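Local coordinates for extracellular solute-binding protein family 1 (Arthrobacter chlorophenolicus, PDB 4R2F) that probably captures sugars such as laminaribiose outside the cell and hands them to a membrane transporter for uptake, at residues D154-E166 with D286-A298. Numbering follows the deposited sequence.
Sequences DIRPLWYRKSLFE and DTSGDIVVASPIA. With BGC (beta-D-glucopyranose), chain B; BGC (beta-D-glucopyranose), chain C.
Tyr160 and Val292 trade two backbone hydrogen bonds, Tyr160 N to Val292 O and Val292 N to Tyr160 O, each 2.8 Å, which pair strands 158-161 and 291-294 antiparallel. On the side of this pair, the Tyr160 ring lies alongside Val292, CE1 3.6 Å from CG1. The side chains of Trp159 and Val293 set off in different directions, yet Val293 CG2 comes over one face of the indole, 3.4 Å from the centroid of its six-membered ring, a CH-pi contact.

The charges gather where the strand turns into helix 162-168. Arg161 NH1 points almost straight at Asp286 OD2 (2.8 Å, 176°), meeting it from above the carboxylate plane, while Ile291 CG1 lies over one guanidinium face. With an alanine at Arg161, the Asp286 carboxylate would probably lose its positive mate and that flank of Ile291 its cover. A chi1 of -162° swings the Asp290 carboxylate to the start of the helix, where OD1 takes Ser163 N through its syn lone pair at 2.9 Å.

Followed back toward its start, strand 145-161 reaches the sugar, where Asp154 OD2 accepts from O2 of both glucose units. Strand 273-275 also pairs with strand 145-161, helix 280-284 packs on Trp159 and Ile291, and Lys368 and Tyr373 of helix 364-373 bond the carbonyls of Val293 and Ala294.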
loop_
_atom_site.group_PDB
_atom_site.type_symbol
_atom_site.label_atom_id
_atom_site.label_comp_id
_atom_site.label_asym_id
_atom_site.label_seq_id
_atom_site.Cartn_x
_atom_site.Cartn_y
_atom_site.Cartn_z
ATOM N N ASP A 154 0.910 0.651 -5.358
ATOM C CA ASP A 154 -0.313 0.646 -4.560
ATOM C C ASP A 154 -0.453 2.036 -3.990
ATOM O O ASP A 154 0.221 2.399 -3.035
ATOM C CB ASP A 154 -0.219 -0.420 -3.475
ATOM C CG ASP A 154 -1.497 -0.556 -2.643
ATOM O OD1 ASP A 154 -2.567 -0.047 -3.035
ATOM O OD2 ASP A 154 -1.406 -1.165 -1.562
ATOM N N ILE A 155 -1.338 2.800 -4.603
ATOM C CA ILE A 155 -1.583 4.196 -4.293
ATOM C C ILE A 155 -2.857 4.342 -3.440
ATOM O O ILE A 155 -3.690 3.443 -3.425
ATOM C CB ILE A 155 -1.710 5.005 -5.619
ATOM C CG1 ILE A 155 -1.504 6.508 -5.384
ATOM C CG2 ILE A 155 -3.026 4.732 -6.319
ATOM C CD1 ILE A 155 -1.088 7.260 -6.627
ATOM N N ARG A 156 -2.981 5.470 -2.745
ATOM C CA ARG A 156 -3.997 5.701 -1.709
ATOM C C ARG A 156 -4.924 6.866 -2.065
ATOM O O ARG A 156 -4.757 7.984 -1.576
ATOM C CB ARG A 156 -3.320 5.958 -0.355
ATOM C CG ARG A 156 -2.657 4.713 0.222
ATOM C CD ARG A 156 -3.683 3.798 0.885
ATOM N NE ARG A 156 -3.127 2.475 1.153
ATOM C CZ ARG A 156 -2.937 1.532 0.242
ATOM N NH1 ARG A 156 -3.353 1.698 -1.003
ATOM N NH2 ARG A 156 -2.402 0.374 0.599
ATOM N N PRO A 157 -5.920 6.603 -2.926
ATOM C CA PRO A 157 -6.813 7.671 -3.300
ATOM C C PRO A 157 -7.882 7.907 -2.248
ATOM O O PRO A 157 -8.192 7.028 -1.449
ATOM C CB PRO A 157 -7.456 7.176 -4.612
ATOM C CG PRO A 157 -6.871 5.823 -4.885
ATOM C CD PRO A 157 -6.268 5.343 -3.595
ATOM N N LEU A 158 -8.444 9.101 -2.286
ATOM C CA LEU A 158 -9.640 9.423 -1.542
ATOM C C LEU A 158 -10.844 9.100 -2.434
ATOM O O LEU A 158 -10.768 9.229 -3.667
ATOM C CB LEU A 158 -9.621 10.883 -1.137
ATOM C CG LEU A 158 -8.521 11.247 -0.130
ATOM C CD1 LEU A 158 -8.297 12.743 -0.088
ATOM C CD2 LEU A 158 -8.855 10.741 1.260
ATOM N N TRP A 159 -11.901 8.606 -1.809
ATOM C CA TRP A 159 -13.123 8.189 -2.490
ATOM C C TRP A 159 -14.292 8.803 -1.774
ATOM O O TRP A 159 -14.184 9.112 -0.582
ATOM C CB TRP A 159 -13.292 6.654 -2.448
ATOM C CG TRP A 159 -12.283 5.926 -3.249
ATOM C CD1 TRP A 159 -11.018 5.644 -2.877
ATOM C CD2 TRP A 159 -12.438 5.408 -4.584
ATOM N NE1 TRP A 159 -10.365 4.985 -3.885
ATOM C CE2 TRP A 159 -11.215 4.825 -4.944
ATOM C CE3 TRP A 159 -13.497 5.369 -5.494
ATOM C CZ2 TRP A 159 -11.007 4.210 -6.184
ATOM C CZ3 TRP A 159 -13.293 4.767 -6.726
ATOM C CH2 TRP A 159 -12.060 4.184 -7.056
ATOM N N TYR A 160 -15.418 8.925 -2.489
ATOM C CA TYR A 160 -16.655 9.385 -1.895
ATOM C C TYR A 160 -17.843 8.713 -2.526
ATOM O O TYR A 160 -17.767 8.179 -3.635
ATOM C CB TYR A 160 -16.801 10.911 -1.987
ATOM C CG TYR A 160 -17.125 11.494 -3.354
ATOM C CD1 TYR A 160 -16.161 11.559 -4.360
ATOM C CD2 TYR A 160 -18.364 12.067 -3.612
ATOM C CE1 TYR A 160 -16.442 12.119 -5.606
ATOM C CE2 TYR A 160 -18.657 12.637 -4.851
ATOM C CZ TYR A 160 -17.694 12.675 -5.849
ATOM O OH TYR A 160 -17.990 13.235 -7.075
ATOM N N ARG A 161 -18.949 8.738 -1.806
ATOM C CA ARG A 161 -20.192 8.228 -2.332
ATOM C C ARG A 161 -21.101 9.430 -2.592
ATOM O O ARG A 161 -21.502 10.145 -1.673
ATOM C CB ARG A 161 -20.799 7.224 -1.361
ATOM C CG ARG A 161 -22.063 6.561 -1.858
ATOM C CD ARG A 161 -22.588 5.555 -0.838
ATOM N NE ARG A 161 -22.083 4.174 -0.991
ATOM C CZ ARG A 161 -22.511 3.282 -1.897
ATOM N NH1 ARG A 161 -22.025 2.047 -1.922
ATOM N NH2 ARG A 161 -23.414 3.612 -2.800
ATOM N N LYS A 162 -21.404 9.659 -3.856
ATOM C CA LYS A 162 -22.198 10.843 -4.260
ATOM C C LYS A 162 -23.539 10.967 -3.535
ATOM O O LYS A 162 -23.905 12.050 -3.088
ATOM C CB LYS A 162 -22.477 10.820 -5.747
ATOM C CG LYS A 162 -21.244 10.746 -6.624
ATOM C CD LYS A 162 -21.607 10.802 -8.105
ATOM C CE LYS A 162 -22.584 9.708 -8.491
ATOM N NZ LYS A 162 -22.357 9.287 -9.887
ATOM N N SER A 163 -24.253 9.854 -3.386
ATOM C CA SER A 163 -25.580 9.891 -2.754
ATOM C C SER A 163 -25.505 10.410 -1.328
ATOM O O SER A 163 -26.411 11.075 -0.855
ATOM C CB SER A 163 -26.236 8.504 -2.784
ATOM O OG SER A 163 -25.394 7.514 -2.192
ATOM N N LEU A 164 -24.410 10.131 -0.638
ATOM C CA LEU A 164 -24.319 10.508 0.763
ATOM C C LEU A 164 -23.922 11.949 0.943
ATOM O O LEU A 164 -24.274 12.577 1.948
ATOM C CB LEU A 164 -23.334 9.586 1.510
ATOM C CG LEU A 164 -23.862 8.160 1.651
ATOM C CD1 LEU A 164 -22.871 7.257 2.363
ATOM C CD2 LEU A 164 -25.190 8.167 2.396
ATOM N N PHE A 165 -23.173 12.473 -0.017
ATOM C CA PHE A 165 -22.845 13.891 -0.013
ATOM C C PHE A 165 -24.092 14.692 -0.374
ATOM O O PHE A 165 -24.346 15.731 0.208
ATOM C CB PHE A 165 -21.676 14.187 -0.954
ATOM C CG PHE A 165 -20.348 14.017 -0.288
ATOM C CD1 PHE A 165 -19.856 12.737 -0.003
ATOM C CD2 PHE A 165 -19.633 15.125 0.144
ATOM C CE1 PHE A 165 -18.652 12.582 0.661
ATOM C CE2 PHE A 165 -18.434 14.969 0.815
ATOM C CZ PHE A 165 -17.937 13.704 1.062
ATOM N N GLU A 166 -24.881 14.170 -1.305
ATOM C CA GLU A 166 -26.159 14.773 -1.672
ATOM C C GLU A 166 -27.129 14.784 -0.487
ATOM O O GLU A 166 -27.731 15.798 -0.190
ATOM C CB GLU A 166 -26.747 13.989 -2.837
ATOM C CG GLU A 166 -28.179 14.309 -3.208
ATOM C CD GLU A 166 -28.603 13.526 -4.433
ATOM O OE1 GLU A 166 -28.323 12.304 -4.496
ATOM O OE2 GLU A 166 -29.199 14.136 -5.340
ATOM N N ASP A 286 -19.723 -3.005 -5.331
ATOM C CA ASP A 286 -20.764 -2.028 -5.673
ATOM C C ASP A 286 -20.269 -1.154 -6.800
ATOM O O ASP A 286 -19.610 -0.128 -6.579
ATOM C CB ASP A 286 -21.164 -1.135 -4.484
ATOM C CG ASP A 286 -22.278 -0.138 -4.832
ATOM O OD1 ASP A 286 -22.464 0.219 -6.018
ATOM O OD2 ASP A 286 -22.976 0.307 -3.904
ATOM N N THR A 287 -20.620 -1.573 -8.003
ATOM C CA THR A 287 -20.324 -0.839 -9.224
ATOM C C THR A 287 -21.555 -0.086 -9.771
ATOM O O THR A 287 -21.691 0.079 -10.971
ATOM C CB THR A 287 -19.813 -1.819 -10.298
ATOM O OG1 THR A 287 -20.770 -2.876 -10.443
ATOM C CG2 THR A 287 -18.410 -2.416 -9.900
ATOM N N SER A 288 -22.441 0.375 -8.894
ATOM C CA SER A 288 -23.509 1.293 -9.287
ATOM C C SER A 288 -22.983 2.599 -9.922
ATOM O O SER A 288 -23.721 3.247 -10.629
ATOM C CB SER A 288 -24.366 1.656 -8.079
ATOM O OG SER A 288 -23.610 2.368 -7.099
ATOM N N GLY A 289 -21.733 2.991 -9.657
ATOM C CA GLY A 289 -21.224 4.300 -10.105
ATOM C C GLY A 289 -21.336 5.353 -9.004
ATOM O O GLY A 289 -20.905 6.495 -9.174
ATOM N N ASP A 290 -21.895 4.970 -7.855
ATOM C CA ASP A 290 -22.091 5.921 -6.758
ATOM C C ASP A 290 -20.774 6.192 -6.026
ATOM O O ASP A 290 -20.580 7.285 -5.502
ATOM C CB ASP A 290 -23.166 5.428 -5.785
ATOM C CG ASP A 290 -23.708 6.519 -4.898
ATOM O OD1 ASP A 290 -23.719 7.701 -5.281
ATOM O OD2 ASP A 290 -24.144 6.205 -3.782
ATOM N N ILE A 291 -19.862 5.218 -6.031
ATOM C CA ILE A 291 -18.556 5.363 -5.365
ATOM C C ILE A 291 -17.534 5.840 -6.377
ATOM O O ILE A 291 -17.263 5.143 -7.360
ATOM C CB ILE A 291 -18.046 4.042 -4.772
ATOM C CG1 ILE A 291 -18.999 3.544 -3.676
ATOM C CG2 ILE A 291 -16.641 4.245 -4.216
ATOM C CD1 ILE A 291 -18.731 2.111 -3.261
ATOM N N VAL A 292 -16.950 7.006 -6.100
ATOM C CA VAL A 292 -16.147 7.761 -7.054
ATOM C C VAL A 292 -14.865 8.320 -6.423
ATOM O O VAL A 292 -14.830 8.664 -5.229
ATOM C CB VAL A 292 -17.004 8.934 -7.612
ATOM C CG1 VAL A 292 -16.179 9.906 -8.438
ATOM C CG2 VAL A 292 -18.169 8.375 -8.423
ATOM N N VAL A 293 -13.816 8.423 -7.228
ATOM C CA VAL A 293 -12.540 9.030 -6.744
ATOM C C VAL A 293 -12.721 10.514 -6.494
ATOM O O VAL A 293 -13.303 11.220 -7.320
ATOM C CB VAL A 293 -11.388 8.771 -7.736
ATOM C CG1 VAL A 293 -10.126 9.539 -7.348
ATOM C CG2 VAL A 293 -11.084 7.283 -7.784
ATOM N N ALA A 294 -12.260 10.966 -5.329
ATOM C CA ALA A 294 -12.281 12.391 -4.975
ATOM C C ALA A 294 -10.912 13.011 -5.269
ATOM O O ALA A 294 -9.897 12.316 -5.258
ATOM C CB ALA A 294 -12.641 12.568 -3.494
ATOM N N SER A 295 -10.873 14.322 -5.498
ATOM C CA SER A 295 -9.584 14.991 -5.735
ATOM C C SER A 295 -8.767 15.050 -4.450
ATOM O O SER A 295 -9.335 15.131 -3.359
ATOM C CB SER A 295 -9.797 16.406 -6.279
ATOM O OG SER A 295 -10.366 16.353 -7.591
ATOM N N PRO A 296 -7.427 15.017 -4.568
ATOM C CA PRO A 296 -6.598 15.201 -3.373
ATOM C C PRO A 296 -6.925 16.527 -2.705
ATOM O O PRO A 296 -7.400 17.457 -3.364
ATOM C CB PRO A 296 -5.159 15.197 -3.900
ATOM C CG PRO A 296 -5.223 14.775 -5.320
ATOM C CD PRO A 296 -6.637 14.898 -5.803
ATOM N N ILE A 297 -6.710 16.598 -1.397
ATOM C CA ILE A 297 -7.004 17.801 -0.628
ATOM C C ILE A 297 -5.726 18.432 -0.106
ATOM O O ILE A 297 -4.706 17.767 0.088
ATOM C CB ILE A 297 -7.915 17.509 0.558
ATOM C CG1 ILE A 297 -7.245 16.546 1.556
ATOM C CG2 ILE A 297 -9.244 16.928 0.047
ATOM C CD1 ILE A 297 -8.175 16.119 2.672
ATOM N N ALA A 298 -5.814 19.725 0.150
ATOM C CA ALA A 298 -4.680 20.488 0.635
ATOM C C ALA A 298 -4.658 20.503 2.147
ATOM O O ALA A 298 -5.692 20.628 2.791
ATOM C CB ALA A 298 -4.748 21.915 0.093
HETATM C C2 BGC B . -3.358 -3.238 0.381
HETATM C C3 BGC B . -2.233 -3.539 1.384
HETATM C C4 BGC B . -2.831 -3.635 2.794
HETATM C C5 BGC B . -4.013 -4.641 2.810
HETATM C C6 BGC B . -4.617 -4.848 4.205
HETATM C C1 BGC B . -4.504 -4.252 0.552
HETATM O O1 BGC B . -5.598 -3.937 -0.309
HETATM O O2 BGC B . -2.828 -3.266 -0.956
HETATM O O3 BGC B . -1.209 -2.520 1.234
HETATM O O4 BGC B . -1.888 -4.056 3.787
HETATM O O5 BGC B . -4.980 -4.169 1.912
HETATM O O6 BGC B . -4.995 -3.588 4.762
HETATM C C2 BGC C . 1.084 -2.164 0.709
HETATM C C3 BGC C . 2.462 -2.755 1.009
HETATM C C4 BGC C . 2.751 -2.661 2.501
HETATM C C5 BGC C . 1.631 -3.321 3.293
HETATM C C6 BGC C . 1.815 -3.143 4.806
HETATM C C1 BGC C . 0.092 -2.987 1.512
HETATM O O2 BGC C . 0.791 -2.225 -0.682
HETATM O O3 BGC C . 3.471 -2.066 0.272
HETATM O O4 BGC C . 3.951 -3.362 2.802
HETATM O O5 BGC C . 0.363 -2.780 2.907
HETATM O O6 BGC C . 1.761 -1.756 5.206
#